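Local coordinates for uncharacterized protein (Streptococcus mutans, PDB 3L7Y) that probably acts as a magnesium-dependent phosphatase of the haloacid dehalogenase superfamily, and binds a magnesium ion, at residues I40-D43 / T47-N50; Y134-I139 / E191-Q196; D71-V76 / K238-T243. One frame throughout, in Å; residues are numbered along the deposited sequence.

In the fold
Contacts 1 and 3 both rest on the eight-stranded sheet: strands 39-42 and 73-77 are neighbours in it, and I40 O lies 2.7 Å from V75 N, a probable backbone hydrogen bond. Contact 1 is buried and largely polar, two threonines, an aspartate and the backbone of F48 being fixed by hydrogen bonds beside the magnesium ion. Contact 3 is only partly buried, and an arginine laid over a tryptophan ring dominates it. Contact 2 belongs to the six-stranded sheet; its centre is about 27 Å from that of contact 1 and about 36 Å from that of contact 3. It is a surface contact, made by long polar side chains and a tyrosine through one sound and one weak hydrogen bond.

Contact 1: residues I40-D43 / T47-N50; sequences IATD and TFLN. With MG (magnesium ion), chain B.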
ATOM      1  N   ILE A  40      -2.181 -15.279  -3.914  1.00 11.79           N
ATOM      2  CA  ILE A  40      -1.284 -14.939  -2.824  1.00 11.63           C
ATOM      3  C   ILE A  40      -1.011 -13.443  -2.931  1.00 16.68           C
ATOM      4  O   ILE A  40      -0.553 -12.963  -3.967  1.00 14.79           O
ATOM      5  CB  ILE A  40       0.046 -15.689  -2.942  1.00 12.63           C
ATOM      6  CG1 ILE A  40      -0.170 -17.210  -2.889  1.00 17.75           C
ATOM      7  CG2 ILE A  40       1.031 -15.237  -1.846  1.00 14.44           C
ATOM      8  CD1 ILE A  40       1.112 -17.998  -3.025  1.00 17.29           C
ATOM      9  N   ALA A  41      -1.291 -12.711  -1.863  1.00 16.94           N
ATOM     10  CA  ALA A  41      -1.161 -11.259  -1.874  1.00 12.68           C
ATOM     11  C   ALA A  41      -0.229 -10.841  -0.773  1.00 10.63           C
ATOM     12  O   ALA A  41      -0.366 -11.282   0.356  1.00 15.82           O
ATOM     13  CB  ALA A  41      -2.538 -10.601  -1.676  1.00 10.36           C
ATOM     14  N   THR A  42       0.732  -9.990  -1.083  1.00 14.61           N
ATOM     15  CA  THR A  42       1.631  -9.549  -0.035  1.00 12.61           C
ATOM     16  C   THR A  42       1.866  -8.052   0.012  1.00 16.02           C
ATOM     17  O   THR A  42       2.061  -7.386  -1.015  1.00 14.70           O
ATOM     18  CB  THR A  42       2.994 -10.224  -0.144  1.00 11.08           C
ATOM     19  OG1 THR A  42       3.777  -9.891   1.006  1.00 15.04           O
ATOM     20  CG2 THR A  42       3.716  -9.746  -1.394  1.00 11.38           C
ATOM     21  N   ASP A  43       1.876  -7.530   1.229  1.00 17.12           N
ATOM     22  CA  ASP A  43       2.401  -6.199   1.458  1.00 15.86           C
ATOM     23  C   ASP A  43       3.896  -6.192   1.100  1.00 16.07           C
ATOM     24  O   ASP A  43       4.521  -7.258   1.035  1.00 10.78           O
ATOM     25  CB  ASP A  43       2.199  -5.829   2.914  1.00 16.86           C
ATOM     26  CG  ASP A  43       2.737  -4.474   3.235  1.00 22.11           C
ATOM     27  OD1 ASP A  43       2.686  -3.595   2.345  1.00 17.15           O
ATOM     28  OD2 ASP A  43       3.227  -4.300   4.364  1.00 22.43           O
ATOM     29  N   THR A  47       7.256  -6.399   5.088  1.00 17.04           N
ATOM     30  CA  THR A  47       6.628  -7.691   4.874  1.00 10.94           C
ATOM     31  C   THR A  47       7.422  -8.501   3.840  1.00 17.65           C
ATOM     32  O   THR A  47       8.310  -9.264   4.217  1.00 15.83           O
ATOM     33  CB  THR A  47       5.153  -7.536   4.437  1.00 15.39           C
ATOM     34  OG1 THR A  47       4.442  -6.765   5.416  1.00 16.99           O
ATOM     35  CG2 THR A  47       4.483  -8.911   4.305  1.00 14.87           C
ATOM     36  N   PHE A  48       7.116  -8.336   2.553  1.00 11.44           N
ATOM     37  CA  PHE A  48       7.892  -8.995   1.493  1.00 18.10           C
ATOM     38  C   PHE A  48       9.326  -8.485   1.543  1.00 20.00           C
ATOM     39  O   PHE A  48      10.274  -9.261   1.424  1.00 18.45           O
ATOM     40  CB  PHE A  48       7.270  -8.726   0.115  1.00 22.78           C
ATOM     41  CG  PHE A  48       7.920  -9.487  -1.033  1.00 13.74           C
ATOM     42  CD1 PHE A  48       7.555 -10.798  -1.317  1.00 17.05           C
ATOM     43  CD2 PHE A  48       8.845  -8.864  -1.864  1.00 20.95           C
ATOM     44  CE1 PHE A  48       8.134 -11.496  -2.395  1.00 14.38           C
ATOM     45  CE2 PHE A  48       9.425  -9.539  -2.948  1.00 16.22           C
ATOM     46  CZ  PHE A  48       9.071 -10.872  -3.207  1.00 17.00           C
ATOM     47  N   LEU A  49       9.482  -7.175   1.731  1.00 20.29           N
ATOM     48  CA  LEU A  49      10.807  -6.561   1.771  1.00 17.63           C
ATOM     49  C   LEU A  49      11.426  -6.662   3.156  1.00 18.09           C
ATOM     50  O   LEU A  49      10.736  -6.518   4.174  1.00 20.24           O
ATOM     51  CB  LEU A  49      10.736  -5.098   1.334  1.00 17.12           C
ATOM     52  CG  LEU A  49      10.227  -4.878  -0.094  1.00 15.43           C
ATOM     53  CD1 LEU A  49      10.131  -3.387  -0.414  1.00 13.84           C
ATOM     54  CD2 LEU A  49      11.137  -5.622  -1.099  1.00 17.98           C
ATOM     55  N   ASN A  50      12.731  -6.906   3.187  1.00 17.66           N
ATOM     56  CA  ASN A  50      13.462  -6.987   4.440  1.00 21.71           C
ATOM     57  C   ASN A  50      13.775  -5.576   4.913  1.00 23.69           C
ATOM     58  O   ASN A  50      13.383  -4.621   4.264  1.00 19.93           O
ATOM     59  CB  ASN A  50      14.736  -7.843   4.288  1.00 19.21           C
ATOM     60  CG  ASN A  50      15.762  -7.227   3.334  1.00 21.16           C
ATOM     61  OD1 ASN A  50      15.818  -6.015   3.162  1.00 16.38           O
ATOM     62  ND2 ASN A  50      16.596  -8.070   2.735  1.00 20.98           N
TER
HETATM   63 MG    MG B 271       4.109  -2.375   5.580  1.00  9.48          MG
HETATM   64  O   HOH W   1       4.141  -0.839   3.520  1.00 43.01           O
HETATM   65  O   HOH W   2       3.564  -0.136   6.527  1.00 38.92           O
HETATM   66  O   HOH W   3       1.670  -2.079   5.443  1.00 16.37           O
HETATM   67  O   HOH W   4       5.547  -1.557   7.425  1.00 25.16           O
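D43 and T47 meet through one carboxylate oxygen: T47 OG1 donates to D43 OD2 at 2.9 Å, reaching it on its anti side and 30° out of the carboxylate plane. The same oxygen binds the magnesium ion at 2.4 Å, so one atom is gripped by both a hydroxyl and a metal, which limits rotation of the carboxylate. In T47 the hydroxyl sits beside the backbone N (chi1 -56°), the setting that turns OG1 to D43 and sends CG2 toward T42.

The tight part lies on the protein side. D43 O accepts twice, from F48 N at 3.2 Å and from T42 OG1 at 2.7 Å. The T42 hydroxyl lies in the carbonyl plane on a lone pair, whereas F48 N comes from above that plane, so the two donors do not compete for one direction. T42 then packs by both branches: T42 OG1 lies 3.5 Å from T47 CG2, and T42 CG2 is 4.0 Å from F48 CD1, obliquely to the ring. V292 of helix 291-301 touches T42, T47 and F48; the F60 ring meets that of F48 edge-to-face, and F48 also touches F74.

The looser side is the hydrated metal: four waters ligate the magnesium ion. The bond from one of them to D43 OD1, 3.3 Å, is weak, and K229 NZ supplies a salt bridge to the same oxygen. D45 O and D252 OD2 complete the metal shell.

Strand 39-42 therefore leads directly into helix 44-48, the D43 carbonyl holding F48, at the far end of the short helix, back to the strand end while the carboxylate faces the metal. The sequence D-M-D-G-T from D43 to T47 matches the DxDGT signature of the haloacid dehalogenase fold, its first motif, at the C-terminal edge of the parallel strands.

Contact 2: residues Y134-I139 / E191-Q196; sequences YPQAVI and EEESAQ
The type I beta turn from Y134 to A137, closed by A137 N to Y134 O at 3.1 Å, joins helix 120-133 to strand 138-143 and turns Y134 and Q136 toward E193, just before helix 194-202, and Q196 in its first turn. The sounder of the two links is between Q136 and E193, whose chains approach from opposite directions. Q136 NE2 donates to E193 OE1 at 3.2 Å, with an N-H...O angle of 169°. The acceptor lies nearly in the amide plane, but the nitrogen meets the carboxylate from above its plane, the two flat groups being 72° apart; the bond is straight for the donor and off-axis for the acceptor. Q136 gets there by folding: its CG is wedged between backbone N and carbonyl carbon (chi1 70°) and the chain bends again at chi2, while the E193 chain runs out extended.

Beside this, Y134 and Q196 touch more loosely. Q196 OE1 stands at the edge of the phenol ring, near its plane, 3.7 Å from Y134 CE2. Y134 OH gives Q196 OE1 a weak hydrogen bond of 3.5 Å.

Y134 also rests on I197 and A200 farther along helix 194-202, and A137 packs on I130 of helix 120-133. V138 then pairs by backbone hydrogen bonding with Q188, placing strand 138-143 against strand 182-188 in the six-stranded sheet.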
ATOM      1  N   TYR A 134      -3.636  21.332  11.154  1.00 14.37           N
ATOM      2  CA  TYR A 134      -2.419  20.617  11.531  1.00 10.52           C
ATOM      3  C   TYR A 134      -1.228  21.080  10.702  1.00 12.30           C
ATOM      4  O   TYR A 134      -0.776  20.380   9.795  1.00 17.70           O
ATOM      5  CB  TYR A 134      -2.619  19.094  11.437  1.00 12.77           C
ATOM      6  CG  TYR A 134      -3.724  18.631  12.360  1.00 17.42           C
ATOM      7  CD1 TYR A 134      -5.037  18.575  11.919  1.00 21.88           C
ATOM      8  CD2 TYR A 134      -3.463  18.308  13.685  1.00 13.16           C
ATOM      9  CE1 TYR A 134      -6.060  18.182  12.756  1.00 29.99           C
ATOM     10  CE2 TYR A 134      -4.485  17.917  14.535  1.00 22.13           C
ATOM     11  CZ  TYR A 134      -5.782  17.855  14.060  1.00 32.80           C
ATOM     12  OH  TYR A 134      -6.812  17.469  14.884  1.00 41.28           O
ATOM     13  N   PRO A 135      -0.712  22.274  11.022  1.00 15.57           N
ATOM     14  CA  PRO A 135       0.389  22.843  10.246  1.00 12.11           C
ATOM     15  C   PRO A 135       1.641  21.971  10.351  1.00 23.35           C
ATOM     16  O   PRO A 135       2.552  22.127   9.527  1.00 17.39           O
ATOM     17  CB  PRO A 135       0.639  24.199  10.920  1.00 11.88           C
ATOM     18  CG  PRO A 135      -0.578  24.475  11.755  1.00 22.31           C
ATOM     19  CD  PRO A 135      -1.122  23.137  12.145  1.00 19.02           C
ATOM     20  N   GLN A 136       1.701  21.079  11.342  1.00 17.26           N
ATOM     21  CA  GLN A 136       2.902  20.259  11.509  1.00 24.02           C
ATOM     22  C   GLN A 136       2.965  19.103  10.517  1.00 20.56           C
ATOM     23  O   GLN A 136       4.027  18.512  10.325  1.00 18.10           O
ATOM     24  CB  GLN A 136       3.087  19.752  12.952  1.00 16.63           C
ATOM     25  CG  GLN A 136       2.072  18.685  13.413  1.00 23.43           C
ATOM     26  CD  GLN A 136       0.748  19.289  13.889  1.00 24.87           C
ATOM     27  OE1 GLN A 136       0.244  20.247  13.308  1.00 23.52           O
ATOM     28  NE2 GLN A 136       0.183  18.719  14.946  1.00 20.06           N
ATOM     29  N   ALA A 137       1.848  18.780   9.871  1.00 15.09           N
ATOM     30  CA  ALA A 137       1.874  17.647   8.941  1.00 17.48           C
ATOM     31  C   ALA A 137       2.466  18.061   7.603  1.00 19.98           C
ATOM     32  O   ALA A 137       2.062  19.064   7.020  1.00 18.96           O
ATOM     33  CB  ALA A 137       0.497  17.052   8.746  1.00 11.39           C
ATOM     34  N   VAL A 138       3.436  17.287   7.128  1.00 20.83           N
ATOM     35  CA  VAL A 138       3.964  17.474   5.785  1.00 15.95           C
ATOM     36  C   VAL A 138       3.045  16.783   4.788  1.00 16.22           C
ATOM     37  O   VAL A 138       2.731  15.586   4.919  1.00 19.15           O
ATOM     38  CB  VAL A 138       5.398  16.921   5.645  1.00 20.52           C
ATOM     39  CG1 VAL A 138       5.880  17.082   4.215  1.00 18.57           C
ATOM     40  CG2 VAL A 138       6.335  17.657   6.595  1.00 26.22           C
ATOM     41  N   ILE A 139       2.619  17.536   3.781  1.00  8.84           N
ATOM     42  CA  ILE A 139       1.650  17.039   2.823  1.00  8.41           C
ATOM     43  C   ILE A 139       2.294  16.676   1.494  1.00 12.85           C
ATOM     44  O   ILE A 139       2.897  17.519   0.830  1.00 18.77           O
ATOM     45  CB  ILE A 139       0.549  18.090   2.552  1.00 18.99           C
ATOM     46  CG1 ILE A 139      -0.225  18.418   3.843  1.00 16.14           C
ATOM     47  CG2 ILE A 139      -0.383  17.602   1.449  1.00 13.02           C
ATOM     48  CD1 ILE A 139      -1.065  19.729   3.763  1.00  8.14           C
ATOM     49  N   GLU A 191       4.193   9.925  14.976  1.00 18.49           N
ATOM     50  CA  GLU A 191       3.375   8.735  15.165  1.00 19.07           C
ATOM     51  C   GLU A 191       2.361   8.941  16.292  1.00 18.84           C
ATOM     52  O   GLU A 191       1.262   8.390  16.251  1.00 19.03           O
ATOM     53  CB  GLU A 191       4.244   7.488  15.426  1.00 24.05           C
ATOM     54  CG  GLU A 191       3.458   6.182  15.595  1.00 21.13           C
ATOM     55  CD  GLU A 191       2.524   5.879  14.420  1.00 29.82           C
ATOM     56  OE1 GLU A 191       1.744   4.909  14.502  1.00 31.65           O
ATOM     57  OE2 GLU A 191       2.562   6.606  13.409  1.00 31.26           O
ATOM     58  N   GLU A 192       2.715   9.757  17.283  1.00 14.20           N
ATOM     59  CA  GLU A 192       1.854   9.908  18.457  1.00 24.94           C
ATOM     60  C   GLU A 192       0.644  10.816  18.221  1.00 24.55           C
ATOM     61  O   GLU A 192      -0.270  10.845  19.036  1.00 15.94           O
ATOM     62  CB  GLU A 192       2.639  10.359  19.702  1.00 26.78           C
ATOM     63  CG  GLU A 192       3.330  11.704  19.599  1.00 35.78           C
ATOM     64  CD  GLU A 192       4.833  11.580  19.378  1.00 45.93           C
ATOM     65  OE1 GLU A 192       5.533  12.615  19.478  1.00 52.79           O
ATOM     66  OE2 GLU A 192       5.315  10.457  19.105  1.00 35.68           O
ATOM     67  N   GLU A 193       0.637  11.554  17.113  1.00 19.84           N
ATOM     68  CA  GLU A 193      -0.494  12.428  16.790  1.00 25.52           C
ATOM     69  C   GLU A 193      -1.326  11.801  15.680  1.00 19.80           C
ATOM     70  O   GLU A 193      -2.346  12.348  15.256  1.00 18.18           O
ATOM     71  CB  GLU A 193      -0.000  13.815  16.381  1.00 22.47           C
ATOM     72  CG  GLU A 193       0.446  14.653  17.565  1.00 28.46           C
ATOM     73  CD  GLU A 193       1.195  15.912  17.175  1.00 31.67           C
ATOM     74  OE1 GLU A 193       1.605  16.042  15.998  1.00 33.20           O
ATOM     75  OE2 GLU A 193       1.379  16.774  18.063  1.00 26.16           O
ATOM     76  N   SER A 194      -0.871  10.638  15.233  1.00 11.14           N
ATOM     77  CA  SER A 194      -1.427   9.968  14.074  1.00  9.88           C
ATOM     78  C   SER A 194      -2.910   9.681  14.217  1.00 22.89           C
ATOM     79  O   SER A 194      -3.690  10.026  13.327  1.00 13.26           O
ATOM     80  CB  SER A 194      -0.690   8.662  13.822  1.00 17.66           C
ATOM     81  OG  SER A 194      -1.264   7.962  12.732  1.00 25.17           O
ATOM     82  N   ALA A 195      -3.284   9.016  15.316  1.00 18.79           N
ATOM     83  CA  ALA A 195      -4.687   8.694  15.585  1.00 21.08           C
ATOM     84  C   ALA A 195      -5.545   9.948  15.599  1.00 18.04           C
ATOM     85  O   ALA A 195      -6.605   9.988  14.977  1.00 16.79           O
ATOM     86  CB  ALA A 195      -4.829   7.938  16.905  1.00 26.87           C
ATOM     87  N   GLN A 196      -5.073  10.975  16.298  1.00 15.96           N
ATOM     88  CA  GLN A 196      -5.817  12.221  16.417  1.00 19.75           C
ATOM     89  C   GLN A 196      -6.108  12.856  15.067  1.00 17.36           C
ATOM     90  O   GLN A 196      -7.196  13.390  14.836  1.00 14.63           O
ATOM     91  CB  GLN A 196      -5.055  13.230  17.272  1.00 22.21           C
ATOM     92  CG  GLN A 196      -5.753  14.583  17.292  1.00 30.39           C
ATOM     93  CD  GLN A 196      -4.967  15.684  17.986  1.00 36.81           C
ATOM     94  OE1 GLN A 196      -5.369  16.857  17.961  1.00 38.14           O
ATOM     95  NE2 GLN A 196      -3.850  15.321  18.607  1.00 33.53           N
TER

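Contact 3: residues D71-V76 / K238-T243; sequences DIRFVV and KRWNFT
R73 lies over one face of the W240 indole, and the cation-pi interaction is its main tie. R73 CZ stands 3.9 Å from the centroid of the W240 five-membered ring, 14° off the normal, while R73 NH2 approaches W240 CD1 to 3.2 Å. The guanidinium is tilted 43° against the indole, so this is no parallel stack. A CH-pi contact accompanies it, R73 CG being 4.0 Å from the centroid of the W240 six-membered ring; bends at chi2 and chi3 let the chain trail along the whole indole. F242 presents its ring edge to the same arginine, R73 NH1 lying 4.1 Å from F242 CZ with the planes almost perpendicular.

The apolar component is small: V75 CG2 meets W240 CH2 at 3.9 Å, at the ring edge and near its plane.

Within 71-76 a long salt bridge joins R73 NH1 to D71 OD2 (3.7 Å), which may help hold the guanidinium across the indole. D71 is itself the C-prime residue of the Schellman motif ending helix 57-69.

W240 reaches T97 of strand 97-100, and F242 touches V39. The segment that follows helix 229-239 thus lays W240 and F242 against strands 97-100, 73-77 and 39-42, consecutive in the eight-stranded sheet.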
ATOM      1  N   ASP A  71      -1.023 -22.291 -11.761  1.00 20.00           N
ATOM      2  CA  ASP A  71      -1.976 -21.258 -11.869  1.00 20.00           C
ATOM      3  C   ASP A  71      -2.310 -20.577 -10.551  1.00 20.00           C
ATOM      4  O   ASP A  71      -3.424 -20.323 -10.270  1.00 20.00           O
ATOM      5  CB  ASP A  71      -3.229 -21.707 -12.579  1.00 20.00           C
ATOM      6  CG  ASP A  71      -3.978 -20.546 -13.155  1.00 20.00           C
ATOM      7  OD1 ASP A  71      -3.375 -19.522 -13.345  1.00 20.00           O
ATOM      8  OD2 ASP A  71      -5.169 -20.602 -13.356  1.00 20.00           O
ATOM      9  N   ILE A  72      -1.315 -20.256  -9.767  1.00 27.85           N
ATOM     10  CA  ILE A  72      -1.569 -19.532  -8.554  1.00 23.50           C
ATOM     11  C   ILE A  72      -1.199 -18.059  -8.771  1.00 23.56           C
ATOM     12  O   ILE A  72      -0.114 -17.775  -9.143  1.00 19.60           O
ATOM     13  CB  ILE A  72      -0.816 -20.122  -7.384  1.00 16.59           C
ATOM     14  CG1 ILE A  72      -1.370 -21.484  -7.034  1.00 24.33           C
ATOM     15  CG2 ILE A  72      -0.886 -19.215  -6.204  1.00 13.40           C
ATOM     16  CD1 ILE A  72      -0.519 -22.205  -6.142  1.00 33.68           C
ATOM     17  N   ARG A  73      -2.136 -17.160  -8.543  1.00 21.58           N
ATOM     18  CA  ARG A  73      -1.891 -15.751  -8.836  1.00 29.00           C
ATOM     19  C   ARG A  73      -1.089 -15.048  -7.740  1.00 27.83           C
ATOM     20  O   ARG A  73      -1.279 -15.317  -6.558  1.00 19.74           O
ATOM     21  CB  ARG A  73      -3.217 -15.021  -9.051  1.00 27.35           C
ATOM     22  CG  ARG A  73      -3.568 -14.769 -10.507  1.00 36.45           C
ATOM     23  CD  ARG A  73      -4.482 -15.827 -11.085  1.00 43.57           C
ATOM     24  NE  ARG A  73      -5.377 -15.253 -12.093  1.00 44.66           N
ATOM     25  CZ  ARG A  73      -6.278 -15.951 -12.779  1.00 38.32           C
ATOM     26  NH1 ARG A  73      -6.406 -17.256 -12.574  1.00 31.84           N
ATOM     27  NH2 ARG A  73      -7.051 -15.343 -13.670  1.00 33.94           N
ATOM     28  N   PHE A  74      -0.180 -14.161  -8.136  1.00 17.85           N
ATOM     29  CA  PHE A  74       0.631 -13.443  -7.160  1.00 12.67           C
ATOM     30  C   PHE A  74       0.379 -11.945  -7.240  1.00 22.25           C
ATOM     31  O   PHE A  74       0.518 -11.337  -8.304  1.00 17.44           O
ATOM     32  CB  PHE A  74       2.129 -13.751  -7.312  1.00 14.05           C
ATOM     33  CG  PHE A  74       2.977 -13.194  -6.192  1.00 14.78           C
ATOM     34  CD1 PHE A  74       3.203 -13.929  -5.035  1.00 15.55           C
ATOM     35  CD2 PHE A  74       3.528 -11.917  -6.289  1.00 23.30           C
ATOM     36  CE1 PHE A  74       3.972 -13.401  -4.003  1.00 17.12           C
ATOM     37  CE2 PHE A  74       4.303 -11.386  -5.260  1.00 17.19           C
ATOM     38  CZ  PHE A  74       4.519 -12.127  -4.114  1.00 16.68           C
ATOM     39  N   VAL A  75       0.005 -11.369  -6.104  1.00 22.96           N
ATOM     40  CA  VAL A  75      -0.422  -9.975  -6.034  1.00 19.33           C
ATOM     41  C   VAL A  75       0.458  -9.172  -5.080  1.00 14.07           C
ATOM     42  O   VAL A  75       0.614  -9.525  -3.915  1.00 15.43           O
ATOM     43  CB  VAL A  75      -1.898  -9.881  -5.570  1.00 19.40           C
ATOM     44  CG1 VAL A  75      -2.341  -8.434  -5.436  1.00 10.77           C
ATOM     45  CG2 VAL A  75      -2.819 -10.661  -6.518  1.00 17.53           C
ATOM     46  N   VAL A  76       1.045  -8.097  -5.588  1.00 11.35           N
ATOM     47  CA  VAL A  76       1.766  -7.150  -4.763  1.00 11.15           C
ATOM     48  C   VAL A  76       0.774  -6.069  -4.299  1.00 14.97           C
ATOM     49  O   VAL A  76       0.175  -5.396  -5.127  1.00 16.38           O
ATOM     50  CB  VAL A  76       2.922  -6.529  -5.579  1.00 15.32           C
ATOM     51  CG1 VAL A  76       3.618  -5.434  -4.806  1.00 11.30           C
ATOM     52  CG2 VAL A  76       3.907  -7.614  -5.997  1.00 17.29           C
ATOM     53  N   LYS A 238     -13.274 -11.367  -7.087  1.00 22.38           N
ATOM     54  CA  LYS A 238     -14.546 -11.323  -7.818  1.00 24.89           C
ATOM     55  C   LYS A 238     -14.316 -11.463  -9.314  1.00 19.68           C
ATOM     56  O   LYS A 238     -15.088 -12.095 -10.027  1.00 26.70           O
ATOM     57  CB  LYS A 238     -15.297 -10.020  -7.511  1.00 26.03           C
ATOM     58  CG  LYS A 238     -16.561  -9.808  -8.341  1.00 33.26           C
ATOM     59  CD  LYS A 238     -17.238  -8.483  -7.985  1.00 38.22           C
ATOM     60  CE  LYS A 238     -18.452  -8.200  -8.867  1.00 40.11           C
ATOM     61  NZ  LYS A 238     -19.549  -9.198  -8.692  1.00 36.34           N
ATOM     62  N   ARG A 239     -13.224 -10.886  -9.789  1.00 24.83           N
ATOM     63  CA  ARG A 239     -12.911 -10.921 -11.208  1.00 27.75           C
ATOM     64  C   ARG A 239     -12.361 -12.283 -11.645  1.00 26.42           C
ATOM     65  O   ARG A 239     -12.625 -12.736 -12.754  1.00 20.04           O
ATOM     66  CB  ARG A 239     -11.935  -9.793 -11.539  1.00 32.52           C
ATOM     67  CG  ARG A 239     -11.238  -9.921 -12.873  1.00 42.42           C
ATOM     68  CD  ARG A 239     -10.178  -8.838 -13.016  1.00 42.94           C
ATOM     69  NE  ARG A 239     -10.680  -7.528 -12.612  1.00 40.53           N
ATOM     70  CZ  ARG A 239     -11.131  -6.608 -13.461  1.00 42.12           C
ATOM     71  NH1 ARG A 239     -11.138  -6.854 -14.766  1.00 37.93           N
ATOM     72  NH2 ARG A 239     -11.571  -5.443 -13.006  1.00 37.30           N
ATOM     73  N   TRP A 240     -11.603 -12.936 -10.771  1.00 29.51           N
ATOM     74  CA  TRP A 240     -11.058 -14.255 -11.094  1.00 31.87           C
ATOM     75  C   TRP A 240     -11.990 -15.376 -10.639  1.00 28.93           C
ATOM     76  O   TRP A 240     -11.651 -16.552 -10.716  1.00 32.34           O
ATOM     77  CB  TRP A 240      -9.672 -14.449 -10.477  1.00 25.41           C
ATOM     78  CG  TRP A 240      -8.665 -13.468 -10.966  1.00 26.59           C
ATOM     79  CD1 TRP A 240      -8.561 -12.960 -12.230  1.00 24.16           C
ATOM     80  CD2 TRP A 240      -7.594 -12.887 -10.209  1.00 19.20           C
ATOM     81  NE1 TRP A 240      -7.497 -12.094 -12.302  1.00 12.74           N
ATOM     82  CE2 TRP A 240      -6.884 -12.036 -11.080  1.00 16.50           C
ATOM     83  CE3 TRP A 240      -7.161 -13.014  -8.885  1.00 17.77           C
ATOM     84  CZ2 TRP A 240      -5.774 -11.306 -10.667  1.00 19.65           C
ATOM     85  CZ3 TRP A 240      -6.064 -12.287  -8.477  1.00 19.50           C
ATOM     86  CH2 TRP A 240      -5.382 -11.438  -9.368  1.00 18.02           C
ATOM     87  N   ASN A 241     -13.166 -14.994 -10.165  1.00 25.53           N
ATOM     88  CA  ASN A 241     -14.150 -15.947  -9.681  1.00 30.24           C
ATOM     89  C   ASN A 241     -13.612 -16.880  -8.604  1.00 32.62           C
ATOM     90  O   ASN A 241     -13.764 -18.103  -8.700  1.00 30.58           O
ATOM     91  CB  ASN A 241     -14.707 -16.766 -10.834  1.00 35.34           C
ATOM     92  CG  ASN A 241     -16.156 -17.098 -10.640  1.00 42.68           C
ATOM     93  OD1 ASN A 241     -16.977 -16.207 -10.448  1.00 42.90           O
ATOM     94  ND2 ASN A 241     -16.486 -18.383 -10.679  1.00 47.32           N
ATOM     95  N   PHE A 242     -12.967 -16.301  -7.594  1.00 26.59           N
ATOM     96  CA  PHE A 242     -12.569 -17.052  -6.412  1.00 23.72           C
ATOM     97  C   PHE A 242     -13.232 -16.443  -5.194  1.00 28.95           C
ATOM     98  O   PHE A 242     -13.900 -15.397  -5.279  1.00 22.40           O
ATOM     99  CB  PHE A 242     -11.051 -17.026  -6.192  1.00 26.12           C
ATOM    100  CG  PHE A 242     -10.253 -17.548  -7.346  1.00 24.92           C
ATOM    101  CD1 PHE A 242     -10.558 -18.763  -7.928  1.00 24.56           C
ATOM    102  CD2 PHE A 242      -9.176 -16.825  -7.837  1.00 24.51           C
ATOM    103  CE1 PHE A 242      -9.814 -19.238  -8.997  1.00 33.45           C
ATOM    104  CE2 PHE A 242      -8.426 -17.290  -8.904  1.00 25.76           C
ATOM    105  CZ  PHE A 242      -8.744 -18.501  -9.487  1.00 28.64           C
ATOM    106  N   THR A 243     -13.041 -17.091  -4.050  1.00 27.20           N
ATOM    107  CA  THR A 243     -13.504 -16.515  -2.800  1.00 20.53           C
ATOM    108  C   THR A 243     -12.334 -16.303  -1.860  1.00 17.77           C
ATOM    109  O   THR A 243     -11.204 -16.727  -2.138  1.00 27.10           O
ATOM    110  CB  THR A 243     -14.542 -17.402  -2.087  1.00 32.13           C
ATOM    111  OG1 THR A 243     -13.884 -18.512  -1.461  1.00 32.61           O
ATOM    112  CG2 THR A 243     -15.582 -17.895  -3.061  1.00 25.97           C
TER